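Local coordinates for protein chitinase (Pyrococcus furiosus, PDB 2CWR) that probably binds chitin through this domain, helping an enzyme that hydrolyses the polymer's glycosidic bonds to hold on to its substrate, at residues Y35-K40 / S70-P75; V39-A44 / V64-V69. All blocks are in the same frame, centred on the assembly; numbering follows the deposited sequence.

Interaction 1: Y35-K40 / S70-P75; sequences YDWTVK and SWNKGP
Asn72 meets the indole of Trp37 through its backbone: its carbonyl O accepts a hydrogen bond from Trp37 NE1 at 2.9 Å. The N-H reaches that oxygen in the plane of the carbonyl, with an N-H...O angle of 149°, while the oxygen sits at the edge of the indole, 18° out of the ring plane. Trp37 can present this edge because CG lies between the backbone N and the carbonyl carbon (chi1 52°), which sends the indole across to the 70-75 segment with NE1 leading. At Lys73 the next carbonyl is used in turn. Lys73 O receives the N-H of Tyr35, again in the carbonyl plane, with 2.9 Å from Tyr35 N to Lys73 O. The base of the lysine side chain then lies against the carbonyl of Tyr35, Lys73 CB being 3.3 Å from Tyr35 O. Beyond CG the chain is fully extended and runs past Asp36; its charged end stays short of a salt bridge, with 4.3 Å from Lys73 NZ to Asp36 OD1, so any attraction there is likely to be modest. Gly74 follows with backbone angles that suit a residue lacking CB, and its carbonyl accepts a bond from Gln34, just ahead of the 35-40 segment. Asp36 itself is the centre of an inverse gamma turn, which separates the Tyr35 bond from the Trp37 bond. Deeper in the sandwich, the Trp37 ring stacks with Phe79 and touches Leu29 and Leu31. A phenylalanine in place of Trp37 would probably leave Asn72 O without its donor and that part of the loop less firmly held. The indole thus serves both core and loop, and two successive carbonyls, Asn72 O and Lys73 O, are each gripped by one N-H from the 35-37 turn, which probably helps hold the loop.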
ATOM      1  N   TYR A  35     -12.660  -6.866   5.275  1.00 18.69           N
ATOM      2  CA  TYR A  35     -12.436  -5.762   6.197  1.00 17.76           C
ATOM      3  C   TYR A  35     -12.224  -4.451   5.462  1.00 20.42           C
ATOM      4  O   TYR A  35     -11.851  -4.434   4.289  1.00 17.87           O
ATOM      5  CB  TYR A  35     -11.191  -6.011   7.057  1.00 20.01           C
ATOM      6  CG  TYR A  35     -11.184  -7.299   7.843  1.00 18.37           C
ATOM      7  CD1 TYR A  35     -10.922  -8.523   7.222  1.00 19.77           C
ATOM      8  CD2 TYR A  35     -11.426  -7.294   9.213  1.00 22.59           C
ATOM      9  CE1 TYR A  35     -10.902  -9.713   7.957  1.00 18.28           C
ATOM     10  CE2 TYR A  35     -11.408  -8.470   9.955  1.00 23.73           C
ATOM     11  CZ  TYR A  35     -11.146  -9.674   9.324  1.00 21.84           C
ATOM     12  OH  TYR A  35     -11.133 -10.831  10.069  1.00 22.21           O
ATOM     13  N   ASP A  36     -12.468  -3.353   6.165  1.00 19.52           N
ATOM     14  CA  ASP A  36     -12.239  -2.029   5.605  1.00 22.83           C
ATOM     15  C   ASP A  36     -10.808  -1.793   6.085  1.00 18.65           C
ATOM     16  O   ASP A  36     -10.555  -1.018   7.003  1.00 21.05           O
ATOM     17  CB  ASP A  36     -13.210  -1.014   6.217  1.00 23.00           C
ATOM     18  CG  ASP A  36     -13.280   0.284   5.426  1.00 31.55           C
ATOM     19  OD1 ASP A  36     -14.142   1.129   5.748  1.00 32.95           O
ATOM     20  OD2 ASP A  36     -12.477   0.465   4.487  1.00 21.93           O
ATOM     21  N   TRP A  37      -9.883  -2.512   5.455  1.00 16.86           N
ATOM     22  CA  TRP A  37      -8.467  -2.483   5.797  1.00 15.63           C
ATOM     23  C   TRP A  37      -7.721  -1.167   5.621  1.00 12.98           C
ATOM     24  O   TRP A  37      -8.239  -0.204   5.066  1.00 12.86           O
ATOM     25  CB  TRP A  37      -7.736  -3.578   5.012  1.00 13.83           C
ATOM     26  CG  TRP A  37      -8.004  -3.543   3.534  1.00 12.49           C
ATOM     27  CD1 TRP A  37      -8.902  -4.303   2.846  1.00 10.57           C
ATOM     28  CD2 TRP A  37      -7.364  -2.703   2.568  1.00 12.43           C
ATOM     29  NE1 TRP A  37      -8.860  -3.994   1.506  1.00 12.20           N
ATOM     30  CE2 TRP A  37      -7.924  -3.013   1.308  1.00 10.55           C
ATOM     31  CE3 TRP A  37      -6.370  -1.716   2.644  1.00 12.69           C
ATOM     32  CZ2 TRP A  37      -7.525  -2.371   0.128  1.00 11.86           C
ATOM     33  CZ3 TRP A  37      -5.973  -1.075   1.471  1.00 10.36           C
ATOM     34  CH2 TRP A  37      -6.552  -1.408   0.229  1.00 11.31           C
ATOM     35  N   THR A  38      -6.484  -1.157   6.107  1.00 13.31           N
ATOM     36  CA  THR A  38      -5.611   0.004   6.021  1.00 13.77           C
ATOM     37  C   THR A  38      -4.196  -0.471   5.722  1.00 13.98           C
ATOM     38  O   THR A  38      -3.715  -1.412   6.347  1.00 14.38           O
ATOM     39  CB  THR A  38      -5.572   0.780   7.353  1.00 17.81           C
ATOM     40  OG1 THR A  38      -6.867   1.318   7.633  1.00 17.93           O
ATOM     41  CG2 THR A  38      -4.563   1.918   7.282  1.00 17.02           C
ATOM     42  N   VAL A  39      -3.541   0.162   4.755  1.00 11.91           N
ATOM     43  CA  VAL A  39      -2.160  -0.182   4.432  1.00  8.94           C
ATOM     44  C   VAL A  39      -1.372   1.116   4.528  1.00 13.33           C
ATOM     45  O   VAL A  39      -1.650   2.075   3.806  1.00 11.36           O
ATOM     46  CB  VAL A  39      -2.022  -0.788   3.014  1.00  8.49           C
ATOM     47  CG1 VAL A  39      -0.549  -0.945   2.653  1.00 11.98           C
ATOM     48  CG2 VAL A  39      -2.700  -2.154   2.969  1.00 11.95           C
ATOM     49  N   LYS A  40      -0.418   1.155   5.453  1.00  9.99           N
ATOM     50  CA  LYS A  40       0.392   2.349   5.652  1.00 10.29           C
ATOM     51  C   LYS A  40       1.709   2.212   4.916  1.00 10.61           C
ATOM     52  O   LYS A  40       2.395   1.198   5.025  1.00 12.78           O
ATOM     53  CB  LYS A  40       0.645   2.577   7.146  1.00 14.22           C
ATOM     54  CG  LYS A  40      -0.626   2.843   7.939  1.00 23.86           C
ATOM     55  CD  LYS A  40      -0.325   3.197   9.387  1.00 32.59           C
ATOM     56  CE  LYS A  40      -1.593   3.630  10.113  1.00 37.45           C
ATOM     57  NZ  LYS A  40      -1.317   4.045  11.517  1.00 43.42           N
ATOM     58  N   SER A  70     -15.188   0.632  -2.128  1.00 18.31           N
ATOM     59  CA  SER A  70     -16.271  -0.278  -1.739  1.00 20.20           C
ATOM     60  C   SER A  70     -16.191  -1.770  -2.081  1.00 17.47           C
ATOM     61  O   SER A  70     -16.495  -2.608  -1.234  1.00 21.30           O
ATOM     62  CB  SER A  70     -17.614   0.269  -2.242  1.00 20.70           C
ATOM     63  OG  SER A  70     -17.683   0.245  -3.655  1.00 24.58           O
ATOM     64  N   TRP A  71     -15.786  -2.104  -3.300  1.00 17.40           N
ATOM     65  CA  TRP A  71     -15.730  -3.504  -3.732  1.00 21.21           C
ATOM     66  C   TRP A  71     -14.439  -4.267  -3.435  1.00 19.89           C
ATOM     67  O   TRP A  71     -14.345  -5.464  -3.712  1.00 21.62           O
ATOM     68  CB  TRP A  71     -15.970  -3.578  -5.240  1.00 20.94           C
ATOM     69  CG  TRP A  71     -14.993  -2.743  -6.027  1.00 19.19           C
ATOM     70  CD1 TRP A  71     -15.173  -1.460  -6.459  1.00 21.66           C
ATOM     71  CD2 TRP A  71     -13.660  -3.111  -6.415  1.00 19.48           C
ATOM     72  NE1 TRP A  71     -14.040  -1.006  -7.089  1.00 20.59           N
ATOM     73  CE2 TRP A  71     -13.095  -1.997  -7.076  1.00 21.01           C
ATOM     74  CE3 TRP A  71     -12.888  -4.273  -6.265  1.00 18.62           C
ATOM     75  CZ2 TRP A  71     -11.791  -2.009  -7.586  1.00 21.61           C
ATOM     76  CZ3 TRP A  71     -11.590  -4.284  -6.773  1.00 22.31           C
ATOM     77  CH2 TRP A  71     -11.057  -3.157  -7.425  1.00 21.14           C
ATOM     78  N   ASN A  72     -13.456  -3.588  -2.861  1.00 17.87           N
ATOM     79  CA  ASN A  72     -12.155  -4.199  -2.610  1.00 15.04           C
ATOM     80  C   ASN A  72     -11.856  -4.507  -1.141  1.00 15.89           C
ATOM     81  O   ASN A  72     -10.763  -4.210  -0.660  1.00 16.48           O
ATOM     82  CB  ASN A  72     -11.085  -3.251  -3.166  1.00 13.52           C
ATOM     83  CG  ASN A  72      -9.773  -3.940  -3.454  1.00 15.11           C
ATOM     84  OD1 ASN A  72      -8.747  -3.280  -3.642  1.00 15.59           O
ATOM     85  ND2 ASN A  72      -9.794  -5.264  -3.516  1.00 11.20           N
ATOM     86  N   LYS A  73     -12.798  -5.123  -0.430  1.00 17.75           N
ATOM     87  CA  LYS A  73     -12.576  -5.409   0.986  1.00 18.01           C
ATOM     88  C   LYS A  73     -12.077  -6.814   1.332  1.00 15.77           C
ATOM     89  O   LYS A  73     -11.939  -7.149   2.509  1.00 19.56           O
ATOM     90  CB  LYS A  73     -13.845  -5.096   1.785  1.00 24.23           C
ATOM     91  CG  LYS A  73     -14.238  -3.619   1.735  1.00 23.58           C
ATOM     92  CD  LYS A  73     -15.398  -3.309   2.666  1.00 34.63           C
ATOM     93  CE  LYS A  73     -15.777  -1.836   2.595  1.00 37.21           C
ATOM     94  NZ  LYS A  73     -16.836  -1.492   3.585  1.00 44.11           N
ATOM     95  N   GLY A  74     -11.794  -7.625   0.319  1.00 16.44           N
ATOM     96  CA  GLY A  74     -11.292  -8.964   0.578  1.00 17.59           C
ATOM     97  C   GLY A  74     -12.275 -10.063   0.228  1.00 23.04           C
ATOM     98  O   GLY A  74     -13.299  -9.792  -0.398  1.00 20.93           O
ATOM     99  N   PRO A  75     -12.005 -11.316   0.631  1.00 22.55           N
ATOM    100  CA  PRO A  75     -10.832 -11.763   1.395  1.00 21.50           C
ATOM    101  C   PRO A  75      -9.485 -11.583   0.691  1.00 18.16           C
ATOM    102  O   PRO A  75      -8.446 -11.515   1.346  1.00 22.35           O
ATOM    103  CB  PRO A  75     -11.150 -13.230   1.684  1.00 19.56           C
ATOM    104  CG  PRO A  75     -11.951 -13.632   0.485  1.00 24.64           C
ATOM    105  CD  PRO A  75     -12.885 -12.457   0.323  1.00 23.39           C
TER

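Interaction 2: V39-A44 / V64-V69; sequences VKVKLA and VIFTPV
Val39 and Phe66 form one antiparallel hydrogen-bonded pair and Val41 and Val64 the next, on short strand segments whose directions differ by 155°. Both N-H and C=O of each residue are used: the bond from Phe66 N to Val39 O, 2.8 Å long, is almost straight at 178°, and Val41 N reaches Val64 O at 2.7 Å. Between them Lys40 faces Ile65 as a non-hydrogen-bonded pair, with the lysine's CG 4.3 Å from Ile65 CG1; the amine at the far end forms a long, weak ion pair with Glu97. The valines and Phe66 project from the other face of the sheet, into the interior. There Val41 turns CG2 to the edge of the Phe66 ring, 4.0 Å from Phe66 CD2, near the ring plane. With chi1 at 175°, CG2 is the branch beside the backbone N, and it is this one that reaches the ring. Val64 covers one face of the same ring with CG1, 3.6 Å above the plane and offset toward the rim, and gives its other methyl to Leu43. This last meeting is tight, at 3.4 Å between Leu43 CD1 and Val64 CG2. Across the sandwich, Phe81 stacks on Phe66 while Phe79 meets it at an angle, both from strand 76-84 of the opposing sheet. The peptide groups of Val39, Val41, Val64 and Phe66 are thus paired between the two strands, while the backbone of Lys40 bonds to Thr95 on the other side, leaving aliphatic and aromatic groups to fill the space between the two sheets of this beta-sandwich.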
ATOM      1  N   VAL A  39      -3.541   0.162   4.755  1.00 11.91           N
ATOM      2  CA  VAL A  39      -2.160  -0.182   4.432  1.00  8.94           C
ATOM      3  C   VAL A  39      -1.372   1.116   4.528  1.00 13.33           C
ATOM      4  O   VAL A  39      -1.650   2.075   3.806  1.00 11.36           O
ATOM      5  CB  VAL A  39      -2.022  -0.788   3.014  1.00  8.49           C
ATOM      6  CG1 VAL A  39      -0.549  -0.945   2.653  1.00 11.98           C
ATOM      7  CG2 VAL A  39      -2.700  -2.154   2.969  1.00 11.95           C
ATOM      8  N   LYS A  40      -0.418   1.155   5.453  1.00  9.99           N
ATOM      9  CA  LYS A  40       0.392   2.349   5.652  1.00 10.29           C
ATOM     10  C   LYS A  40       1.709   2.212   4.916  1.00 10.61           C
ATOM     11  O   LYS A  40       2.395   1.198   5.025  1.00 12.78           O
ATOM     12  CB  LYS A  40       0.645   2.577   7.146  1.00 14.22           C
ATOM     13  CG  LYS A  40      -0.626   2.843   7.939  1.00 23.86           C
ATOM     14  CD  LYS A  40      -0.325   3.197   9.387  1.00 32.59           C
ATOM     15  CE  LYS A  40      -1.593   3.630  10.113  1.00 37.45           C
ATOM     16  NZ  LYS A  40      -1.317   4.045  11.517  1.00 43.42           N
ATOM     17  N   VAL A  41       2.062   3.247   4.169  1.00  8.79           N
ATOM     18  CA  VAL A  41       3.287   3.240   3.391  1.00 11.33           C
ATOM     19  C   VAL A  41       4.206   4.384   3.791  1.00 16.55           C
ATOM     20  O   VAL A  41       3.811   5.545   3.744  1.00 16.75           O
ATOM     21  CB  VAL A  41       2.977   3.364   1.882  1.00 10.50           C
ATOM     22  CG1 VAL A  41       4.268   3.487   1.088  1.00 13.91           C
ATOM     23  CG2 VAL A  41       2.179   2.150   1.410  1.00 12.10           C
ATOM     24  N   LYS A  42       5.428   4.050   4.197  1.00 13.27           N
ATOM     25  CA  LYS A  42       6.396   5.075   4.564  1.00 15.93           C
ATOM     26  C   LYS A  42       7.263   5.281   3.335  1.00 14.30           C
ATOM     27  O   LYS A  42       7.964   4.367   2.898  1.00 13.23           O
ATOM     28  CB  LYS A  42       7.256   4.630   5.750  1.00 18.73           C
ATOM     29  CG  LYS A  42       8.178   5.729   6.280  1.00 24.77           C
ATOM     30  CD  LYS A  42       9.025   5.250   7.444  1.00 31.53           C
ATOM     31  CE  LYS A  42       9.779   6.407   8.095  1.00 37.01           C
ATOM     32  NZ  LYS A  42      10.631   7.152   7.123  1.00 32.34           N
ATOM     33  N   LEU A  43       7.194   6.482   2.772  1.00 14.21           N
ATOM     34  CA  LEU A  43       7.941   6.819   1.570  1.00 14.84           C
ATOM     35  C   LEU A  43       9.395   7.166   1.860  1.00 15.02           C
ATOM     36  O   LEU A  43       9.727   7.647   2.944  1.00 16.08           O
ATOM     37  CB  LEU A  43       7.275   8.004   0.869  1.00 19.59           C
ATOM     38  CG  LEU A  43       5.818   7.798   0.445  1.00 17.05           C
ATOM     39  CD1 LEU A  43       5.198   9.131   0.057  1.00 23.27           C
ATOM     40  CD2 LEU A  43       5.768   6.811  -0.707  1.00 18.90           C
ATOM     41  N   ALA A  44      10.260   6.911   0.887  1.00 14.86           N
ATOM     42  CA  ALA A  44      11.671   7.237   1.034  1.00 17.79           C
ATOM     43  C   ALA A  44      11.782   8.751   0.893  1.00 16.74           C
ATOM     44  O   ALA A  44      10.860   9.405   0.402  1.00 14.85           O
ATOM     45  CB  ALA A  44      12.489   6.553  -0.048  1.00 16.66           C
ATOM     46  N   VAL A  64       1.843   7.598   3.615  1.00 11.78           N
ATOM     47  CA  VAL A  64       0.685   7.429   2.751  1.00 11.59           C
ATOM     48  C   VAL A  64      -0.162   6.313   3.340  1.00 13.55           C
ATOM     49  O   VAL A  64       0.364   5.294   3.786  1.00 14.48           O
ATOM     50  CB  VAL A  64       1.094   7.037   1.314  1.00 16.71           C
ATOM     51  CG1 VAL A  64      -0.142   6.927   0.432  1.00 13.64           C
ATOM     52  CG2 VAL A  64       2.059   8.060   0.754  1.00 20.60           C
ATOM     53  N   ILE A  65      -1.474   6.511   3.350  1.00 10.23           N
ATOM     54  CA  ILE A  65      -2.386   5.512   3.884  1.00  8.35           C
ATOM     55  C   ILE A  65      -3.370   5.127   2.797  1.00 11.38           C
ATOM     56  O   ILE A  65      -4.074   5.980   2.259  1.00 11.62           O
ATOM     57  CB  ILE A  65      -3.177   6.056   5.096  1.00 10.57           C
ATOM     58  CG1 ILE A  65      -2.209   6.481   6.202  1.00 16.60           C
ATOM     59  CG2 ILE A  65      -4.144   4.994   5.610  1.00 10.95           C
ATOM     60  CD1 ILE A  65      -2.895   7.102   7.396  1.00 23.98           C
ATOM     61  N   PHE A  66      -3.410   3.841   2.469  1.00  9.70           N
ATOM     62  CA  PHE A  66      -4.331   3.351   1.457  1.00  9.00           C
ATOM     63  C   PHE A  66      -5.462   2.585   2.127  1.00 10.34           C
ATOM     64  O   PHE A  66      -5.236   1.807   3.053  1.00 12.53           O
ATOM     65  CB  PHE A  66      -3.604   2.435   0.468  1.00 11.10           C
ATOM     66  CG  PHE A  66      -2.706   3.164  -0.487  1.00 10.11           C
ATOM     67  CD1 PHE A  66      -3.245   3.953  -1.500  1.00  8.67           C
ATOM     68  CD2 PHE A  66      -1.320   3.066  -0.375  1.00 12.94           C
ATOM     69  CE1 PHE A  66      -2.418   4.636  -2.390  1.00  9.91           C
ATOM     70  CE2 PHE A  66      -0.481   3.745  -1.260  1.00 11.09           C
ATOM     71  CZ  PHE A  66      -1.030   4.530  -2.269  1.00 10.18           C
ATOM     72  N   THR A  67      -6.679   2.836   1.661  1.00  8.54           N
ATOM     73  CA  THR A  67      -7.871   2.173   2.171  1.00  9.80           C
ATOM     74  C   THR A  67      -8.657   1.680   0.962  1.00 10.89           C
ATOM     75  O   THR A  67      -8.523   2.216  -0.137  1.00 11.65           O
ATOM     76  CB  THR A  67      -8.722   3.132   3.012  1.00  9.91           C
ATOM     77  OG1 THR A  67      -8.924   4.350   2.288  1.00 10.75           O
ATOM     78  CG2 THR A  67      -8.019   3.429   4.338  1.00 11.94           C
ATOM     79  N   PRO A  68      -9.499   0.657   1.147  1.00 12.11           N
ATOM     80  CA  PRO A  68     -10.264   0.132   0.016  1.00 12.11           C
ATOM     81  C   PRO A  68     -11.453   0.911  -0.504  1.00 12.33           C
ATOM     82  O   PRO A  68     -12.125   1.626   0.237  1.00 14.14           O
ATOM     83  CB  PRO A  68     -10.697  -1.243   0.511  1.00 13.92           C
ATOM     84  CG  PRO A  68     -10.935  -0.987   1.975  1.00 10.46           C
ATOM     85  CD  PRO A  68      -9.719  -0.156   2.356  1.00  9.71           C
ATOM     86  N   VAL A  69     -11.690   0.769  -1.803  1.00 14.53           N
ATOM     87  CA  VAL A  69     -12.863   1.356  -2.415  1.00 13.33           C
ATOM     88  C   VAL A  69     -13.907   0.286  -2.059  1.00 13.52           C
ATOM     89  O   VAL A  69     -13.544  -0.842  -1.721  1.00 16.95           O
ATOM     90  CB  VAL A  69     -12.703   1.509  -3.943  1.00 10.70           C
ATOM     91  CG1 VAL A  69     -11.773   2.679  -4.243  1.00 16.19           C
ATOM     92  CG2 VAL A  69     -12.156   0.229  -4.549  1.00 14.82           C
TER

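After strands 10-18 and 22-31 the chain enters the 35-40 segment, whose end is already the start of strand 38-43, so the two interactions share Val39 and Lys40. Interaction 2 closes the inner loop, bringing 64-69 back beside 39-44 after strands 48-53 and 55-60. Interaction 1 closes the wider one, when 70-75 returns to 35-40; the contacts are nested, their centres 12 Å apart. Interaction 2 joins neighbouring strands within the five-stranded sheet, whereas interaction 1 ties the lead-in to that sheet to the loop crossing toward strand 76-84 of the four-stranded sheet. Pro68 packs against Asp36 and Trp37 where they meet.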